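Local coordinates for protein type II restriction enzyme AgeI (Thalassobius gelatinovorus, PDB 5DWA) that recognises the double-stranded DNA sequence 5'-ACCGGT-3' and cuts it after the first A, leaving fragments with terminal 5'-phosphates, at residues I113-L127 against G137-G149. Sequence-based numbering, arbitrary orientation.
With nucleotides of chain C; nucleotides of chain D.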
loop_
_atom_site.group_PDB
_atom_site.type_symbol
_atom_site.label_atom_id
_atom_site.label_comp_id
_atom_site.label_asym_id
_atom_site.label_seq_id
_atom_site.Cartn_x
_atom_site.Cartn_y
_atom_site.Cartn_z
ATOM N N ILE A 113 -13.866 28.670 -7.241
ATOM C CA ILE A 113 -13.527 27.269 -7.029
ATOM C C ILE A 113 -12.617 27.161 -5.818
ATOM O O ILE A 113 -11.765 28.024 -5.594
ATOM C CB ILE A 113 -12.862 26.661 -8.277
ATOM C CG1 ILE A 113 -13.807 26.755 -9.473
ATOM C CG2 ILE A 113 -12.459 25.198 -8.045
ATOM C CD1 ILE A 113 -13.106 26.641 -10.806
ATOM N N ARG A 114 -12.808 26.110 -5.025
ATOM C CA ARG A 114 -12.076 25.952 -3.781
ATOM C C ARG A 114 -11.749 24.499 -3.493
ATOM O O ARG A 114 -12.610 23.631 -3.631
ATOM C CB ARG A 114 -12.877 26.541 -2.615
ATOM C CG ARG A 114 -12.128 26.534 -1.284
ATOM C CD ARG A 114 -12.986 27.120 -0.168
ATOM N NE ARG A 114 -14.179 26.320 0.088
ATOM C CZ ARG A 114 -15.220 26.743 0.799
ATOM N NH1 ARG A 114 -15.210 27.963 1.323
ATOM N NH2 ARG A 114 -16.264 25.948 0.994
ATOM N N LEU A 115 -10.498 24.255 -3.115
ATOM C CA LEU A 115 -10.037 22.945 -2.673
ATOM C C LEU A 115 -9.977 22.860 -1.151
ATOM O O LEU A 115 -9.616 23.820 -0.476
ATOM C CB LEU A 115 -8.644 22.659 -3.240
ATOM C CG LEU A 115 -8.440 22.806 -4.751
ATOM C CD1 LEU A 115 -7.010 22.462 -5.113
ATOM C CD2 LEU A 115 -9.415 21.943 -5.554
ATOM N N THR A 116 -10.272 21.682 -0.620
ATOM C CA THR A 116 -10.182 21.436 0.805
ATOM C C THR A 116 -9.616 20.040 1.052
ATOM O O THR A 116 -10.188 19.051 0.590
ATOM C CB THR A 116 -11.554 21.549 1.482
ATOM O OG1 THR A 116 -12.123 22.837 1.208
ATOM C CG2 THR A 116 -11.419 21.361 2.986
ATOM N N ALA A 117 -8.495 19.954 1.763
ATOM C CA ALA A 117 -7.907 18.650 2.103
ATOM C C ALA A 117 -8.795 17.943 3.116
ATOM O O ALA A 117 -9.242 18.552 4.092
ATOM C CB ALA A 117 -6.490 18.812 2.643
ATOM N N LEU A 118 -9.074 16.665 2.873
ATOM C CA LEU A 118 -10.009 15.942 3.730
ATOM C C LEU A 118 -9.242 15.231 4.842
ATOM O O LEU A 118 -9.055 14.015 4.831
ATOM C CB LEU A 118 -10.856 14.965 2.910
ATOM C CG LEU A 118 -11.719 15.637 1.837
ATOM C CD1 LEU A 118 -12.505 14.609 1.042
ATOM C CD2 LEU A 118 -12.657 16.646 2.491
ATOM N N PHE A 119 -8.787 16.016 5.809
ATOM C CA PHE A 119 -8.033 15.470 6.926
ATOM C C PHE A 119 -8.989 14.935 7.979
ATOM O O PHE A 119 -10.203 14.959 7.789
ATOM C CB PHE A 119 -7.103 16.538 7.499
ATOM C CG PHE A 119 -5.975 16.891 6.580
ATOM C CD1 PHE A 119 -5.370 15.911 5.803
ATOM C CD2 PHE A 119 -5.510 18.192 6.485
ATOM C CE1 PHE A 119 -4.329 16.223 4.949
ATOM C CE2 PHE A 119 -4.463 18.511 5.629
ATOM C CZ PHE A 119 -3.872 17.527 4.866
ATOM N N LYS A 120 -8.440 14.452 9.087
ATOM C CA LYS A 120 -9.240 13.729 10.070
ATOM C C LYS A 120 -10.481 14.496 10.523
ATOM O O LYS A 120 -10.394 15.646 10.959
ATOM C CB LYS A 120 -8.377 13.386 11.276
ATOM C CG LYS A 120 -8.667 12.023 11.843
ATOM C CD LYS A 120 -7.382 11.367 12.271
ATOM C CE LYS A 120 -7.644 9.993 12.823
ATOM N NZ LYS A 120 -6.453 9.129 12.634
ATOM N N GLY A 121 -11.637 13.855 10.402
ATOM C CA GLY A 121 -12.877 14.452 10.864
ATOM C C GLY A 121 -13.692 15.110 9.767
ATOM O O GLY A 121 -14.865 15.422 9.962
ATOM N N GLN A 122 -13.079 15.311 8.606
ATOM C CA GLN A 122 -13.734 16.028 7.514
ATOM C C GLN A 122 -14.344 15.118 6.453
ATOM O O GLN A 122 -15.202 15.550 5.681
ATOM C CB GLN A 122 -12.740 16.966 6.829
ATOM C CG GLN A 122 -12.291 18.136 7.659
ATOM C CD GLN A 122 -11.213 18.923 6.953
ATOM O OE1 GLN A 122 -11.498 19.731 6.069
ATOM N NE2 GLN A 122 -9.965 18.679 7.323
ATOM N N LYS A 123 -13.906 13.869 6.394
ATOM C CA LYS A 123 -14.239 13.046 5.242
ATOM C C LYS A 123 -15.709 12.609 5.210
ATOM O O LYS A 123 -16.313 12.570 4.139
ATOM C CB LYS A 123 -13.315 11.824 5.185
ATOM C CG LYS A 123 -13.358 11.110 3.859
ATOM C CD LYS A 123 -12.152 10.188 3.666
ATOM C CE LYS A 123 -10.912 10.932 3.173
ATOM N NZ LYS A 123 -9.835 9.958 2.809
ATOM N N GLY A 124 -16.280 12.299 6.373
ATOM C CA GLY A 124 -17.653 11.821 6.447
ATOM C C GLY A 124 -18.665 12.764 5.822
ATOM O O GLY A 124 -19.506 12.341 5.030
ATOM N N LEU A 125 -18.578 14.042 6.168
ATOM C CA LEU A 125 -19.499 15.035 5.623
ATOM C C LEU A 125 -19.233 15.263 4.144
ATOM O O LEU A 125 -20.165 15.348 3.337
ATOM C CB LEU A 125 -19.390 16.353 6.402
ATOM C CG LEU A 125 -20.226 17.522 5.878
ATOM C CD1 LEU A 125 -21.715 17.223 5.968
ATOM C CD2 LEU A 125 -19.895 18.780 6.659
ATOM N N ALA A 126 -17.956 15.327 3.779
ATOM C CA ALA A 126 -17.589 15.542 2.391
ATOM C C ALA A 126 -18.139 14.434 1.493
ATOM O O ALA A 126 -18.722 14.713 0.444
ATOM C CB ALA A 126 -16.076 15.643 2.257
ATOM N N LEU A 127 -17.961 13.178 1.908
ATOM C CA LEU A 127 -18.449 12.040 1.135
ATOM C C LEU A 127 -19.979 12.048 1.057
ATOM O O LEU A 127 -20.553 11.704 0.027
ATOM C CB LEU A 127 -17.957 10.718 1.733
ATOM C CG LEU A 127 -16.438 10.534 1.655
ATOM C CD1 LEU A 127 -16.006 9.203 2.258
ATOM C CD2 LEU A 127 -15.963 10.657 0.213
ATOM N N GLY A 137 -15.165 1.292 -1.002
ATOM C CA GLY A 137 -13.962 1.914 -1.535
ATOM C C GLY A 137 -13.980 3.434 -1.678
ATOM O O GLY A 137 -12.949 4.040 -1.992
ATOM N N SER A 138 -15.130 4.055 -1.427
ATOM C CA SER A 138 -15.298 5.486 -1.703
ATOM C C SER A 138 -14.456 6.416 -0.821
ATOM O O SER A 138 -14.268 7.583 -1.160
ATOM C CB SER A 138 -16.776 5.873 -1.575
ATOM O OG SER A 138 -17.212 5.774 -0.233
ATOM N N ARG A 139 -13.935 5.916 0.295
ATOM C CA ARG A 139 -13.132 6.758 1.186
ATOM C C ARG A 139 -11.803 7.207 0.586
ATOM O O ARG A 139 -11.204 8.178 1.058
ATOM C CB ARG A 139 -12.854 6.033 2.505
ATOM C CG ARG A 139 -14.107 5.637 3.268
ATOM C CD ARG A 139 -13.863 5.624 4.771
ATOM N NE ARG A 139 -14.588 6.690 5.458
ATOM C CZ ARG A 139 -14.010 7.643 6.184
ATOM N NH1 ARG A 139 -12.693 7.668 6.329
ATOM N NH2 ARG A 139 -14.750 8.567 6.775
ATOM N N LYS A 140 -11.345 6.510 -0.449
ATOM C CA LYS A 140 -10.033 6.816 -1.033
ATOM C C LYS A 140 -10.133 7.991 -2.000
ATOM O O LYS A 140 -10.075 7.832 -3.228
ATOM C CB LYS A 140 -9.435 5.584 -1.731
ATOM C CG LYS A 140 -7.994 5.748 -2.231
ATOM C CD LYS A 140 -7.037 6.248 -1.143
ATOM C CE LYS A 140 -5.580 5.939 -1.524
ATOM N NZ LYS A 140 -4.598 6.688 -0.696
ATOM N N VAL A 141 -10.306 9.174 -1.418
ATOM C CA VAL A 141 -10.239 10.440 -2.139
ATOM C C VAL A 141 -9.701 11.442 -1.130
ATOM O O VAL A 141 -10.008 11.341 0.058
ATOM C CB VAL A 141 -11.611 10.849 -2.720
ATOM C CG1 VAL A 141 -12.643 11.046 -1.622
ATOM C CG2 VAL A 141 -11.475 12.087 -3.588
ATOM N N ASP A 142 -8.880 12.384 -1.581
ATOM C CA ASP A 142 -8.063 13.159 -0.648
ATOM C C ASP A 142 -8.458 14.619 -0.462
ATOM O O ASP A 142 -8.449 15.123 0.655
ATOM C CB ASP A 142 -6.602 13.071 -1.098
ATOM C CG ASP A 142 -6.160 11.643 -1.289
ATOM O OD1 ASP A 142 -6.368 10.842 -0.355
ATOM O OD2 ASP A 142 -5.649 11.311 -2.373
ATOM N N VAL A 143 -8.766 15.297 -1.554
ATOM C CA VAL A 143 -9.048 16.724 -1.500
ATOM C C VAL A 143 -10.373 16.967 -2.221
ATOM O O VAL A 143 -10.579 16.485 -3.333
ATOM C CB VAL A 143 -7.910 17.549 -2.148
ATOM C CG1 VAL A 143 -8.216 19.033 -2.098
ATOM C CG2 VAL A 143 -6.540 17.229 -1.518
ATOM N N MET A 144 -11.298 17.684 -1.599
ATOM C CA MET A 144 -12.558 17.911 -2.291
ATOM C C MET A 144 -12.487 19.201 -3.103
ATOM O O MET A 144 -11.704 20.102 -2.792
ATOM C CB MET A 144 -13.739 17.910 -1.307
ATOM C CG MET A 144 -14.012 19.183 -0.559
ATOM S SD MET A 144 -15.611 19.092 0.303
ATOM C CE MET A 144 -15.232 20.162 1.677
ATOM N N ILE A 145 -13.257 19.235 -4.188
ATOM C CA ILE A 145 -13.353 20.405 -5.050
ATOM C C ILE A 145 -14.766 20.938 -4.935
ATOM O O ILE A 145 -15.723 20.163 -5.051
ATOM C CB ILE A 145 -13.043 20.086 -6.525
ATOM C CG1 ILE A 145 -11.770 19.242 -6.661
ATOM C CG2 ILE A 145 -12.948 21.380 -7.341
ATOM C CD1 ILE A 145 -11.603 18.644 -8.056
ATOM N N GLU A 146 -14.881 22.245 -4.699
ATOM C CA GLU A 146 -16.177 22.908 -4.568
ATOM C C GLU A 146 -16.265 24.107 -5.492
ATOM O O GLU A 146 -15.251 24.712 -5.840
ATOM C CB GLU A 146 -16.415 23.354 -3.129
ATOM C CG GLU A 146 -16.587 22.225 -2.132
ATOM C CD GLU A 146 -16.699 22.737 -0.714
ATOM O OE1 GLU A 146 -15.761 23.417 -0.247
ATOM O OE2 GLU A 146 -17.735 22.476 -0.066
ATOM N N LYS A 147 -17.492 24.462 -5.859
ATOM C CA LYS A 147 -17.747 25.598 -6.731
ATOM C C LYS A 147 -18.845 26.449 -6.119
ATOM O O LYS A 147 -19.903 25.935 -5.770
ATOM C CB LYS A 147 -18.150 25.120 -8.126
ATOM C CG LYS A 147 -18.745 26.192 -9.028
ATOM C CD LYS A 147 -17.672 27.027 -9.695
ATOM C CE LYS A 147 -18.273 27.973 -10.725
ATOM N NZ LYS A 147 -17.217 28.612 -11.556
ATOM N N GLN A 148 -18.597 27.743 -5.965
ATOM C CA GLN A 148 -19.623 28.625 -5.413
ATOM C C GLN A 148 -20.769 28.763 -6.407
ATOM O O GLN A 148 -20.550 29.094 -7.574
ATOM C CB GLN A 148 -19.035 29.986 -5.069
ATOM C CG GLN A 148 -19.989 30.875 -4.291
ATOM C CD GLN A 148 -19.298 32.098 -3.747
ATOM O OE1 GLN A 148 -18.520 32.743 -4.449
ATOM N NE2 GLN A 148 -19.556 32.413 -2.481
ATOM N N GLY A 149 -21.985 28.479 -5.951
ATOM C CA GLY A 149 -23.147 28.523 -6.820
ATOM C C GLY A 149 -23.293 27.314 -7.727
ATOM O O GLY A 149 -24.166 27.276 -8.595
ATOM P P DC C 5 -3.925 5.797 2.249
ATOM O OP1 DC C 5 -5.079 6.618 1.805
ATOM O OP2 DC C 5 -3.781 4.407 1.770
ATOM O "O5'" DC C 5 -2.588 6.598 1.911
ATOM C "C5'" DC C 5 -2.451 7.951 2.312
ATOM C "C4'" DC C 5 -1.085 8.183 2.919
ATOM O "O4'" DC C 5 -0.996 7.478 4.161
ATOM C "C3'" DC C 5 0.059 7.657 2.075
ATOM O "O3'" DC C 5 0.474 8.682 1.203
ATOM C "C2'" DC C 5 1.140 7.320 3.116
ATOM C "C1'" DC C 5 0.348 7.104 4.415
ATOM N N1 DC C 5 0.340 5.692 4.924
ATOM C C2 DC C 5 0.953 5.388 6.146
ATOM O O2 DC C 5 1.500 6.293 6.776
ATOM N N3 DC C 5 0.922 4.113 6.607
ATOM C C4 DC C 5 0.310 3.158 5.890
ATOM N N4 DC C 5 0.300 1.916 6.384
ATOM C C5 DC C 5 -0.330 3.447 4.650
ATOM C C6 DC C 5 -0.291 4.706 4.205
ATOM P P DG D 11 1.262 14.919 13.500
ATOM O OP1 DG D 11 2.250 15.029 12.399
ATOM O OP2 DG D 11 1.513 15.679 14.762
ATOM O "O5'" DG D 11 -0.169 15.346 12.979
ATOM C "C5'" DG D 11 -0.683 14.830 11.766
ATOM C "C4'" DG D 11 -2.135 14.437 11.938
ATOM O "O4'" DG D 11 -2.206 13.176 12.653
ATOM C "C3'" DG D 11 -2.982 15.423 12.743
ATOM O "O3'" DG D 11 -4.303 15.473 12.213
ATOM C "C2'" DG D 11 -2.966 14.816 14.147
ATOM C "C1'" DG D 11 -2.987 13.332 13.828
ATOM N N9 DG D 11 -2.398 12.492 14.869
ATOM C C8 DG D 11 -1.417 12.841 15.768
ATOM N N7 DG D 11 -1.075 11.864 16.565
ATOM C C5 DG D 11 -1.874 10.802 16.162
ATOM C C6 DG D 11 -1.952 9.472 16.652
ATOM O O6 DG D 11 -1.309 8.949 17.572
ATOM N N1 DG D 11 -2.892 8.724 15.959
ATOM C C2 DG D 11 -3.659 9.189 14.925
ATOM N N2 DG D 11 -4.512 8.320 14.392
ATOM N N3 DG D 11 -3.600 10.428 14.453
ATOM C C4 DG D 11 -2.690 11.175 15.118
HETATM O O HOH W 1 -13.387 22.917 -1.166
HETATM O O HOH W 2 -7.317 10.968 2.162
#
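In the PD-(D/E)XK nuclease core, edge strand 113-117 pairs antiparallel with strand 143-148, and helix 123-130 packs on the DNA-contacting loop that leads into the second strand. Arg114 and Glu146 exchange backbone hydrogen bonds, as do Thr116 and Met144; Leu118 N to Asp142 O (2.8 Å) extends the pairing. On one face Leu115 CD2 lies alongside Ile145 CG1 (3.8 Å). On the other, Arg114 NH2 meets Glu146 OE1 at 2.9 Å, within the guanidinium plane but above the carboxylate plane; Asp155 also binds this arginine, and Arg129 holds Glu146 OE2. A water links Glu146 OE1 to Thr116 OG1 and Arg114 O. Met144 reaches Ala126 CB with SD (4.0 Å). With CG anti to the backbone N (chi1 -166°) and a bend at chi3, Lys123 sends NZ to Arg139 O (2.8 Å) and Val141 O (3.1 Å). A methionine in place of Lys123 would probably leave the Val141 carbonyl without this donor and the loop less firmly tied to the helix. Lys123 thus ties the carbonyls on either side of Lys140, consistent with steadying the backbone from which Lys140 NZ reaches the phosphate of DC5 of chain C.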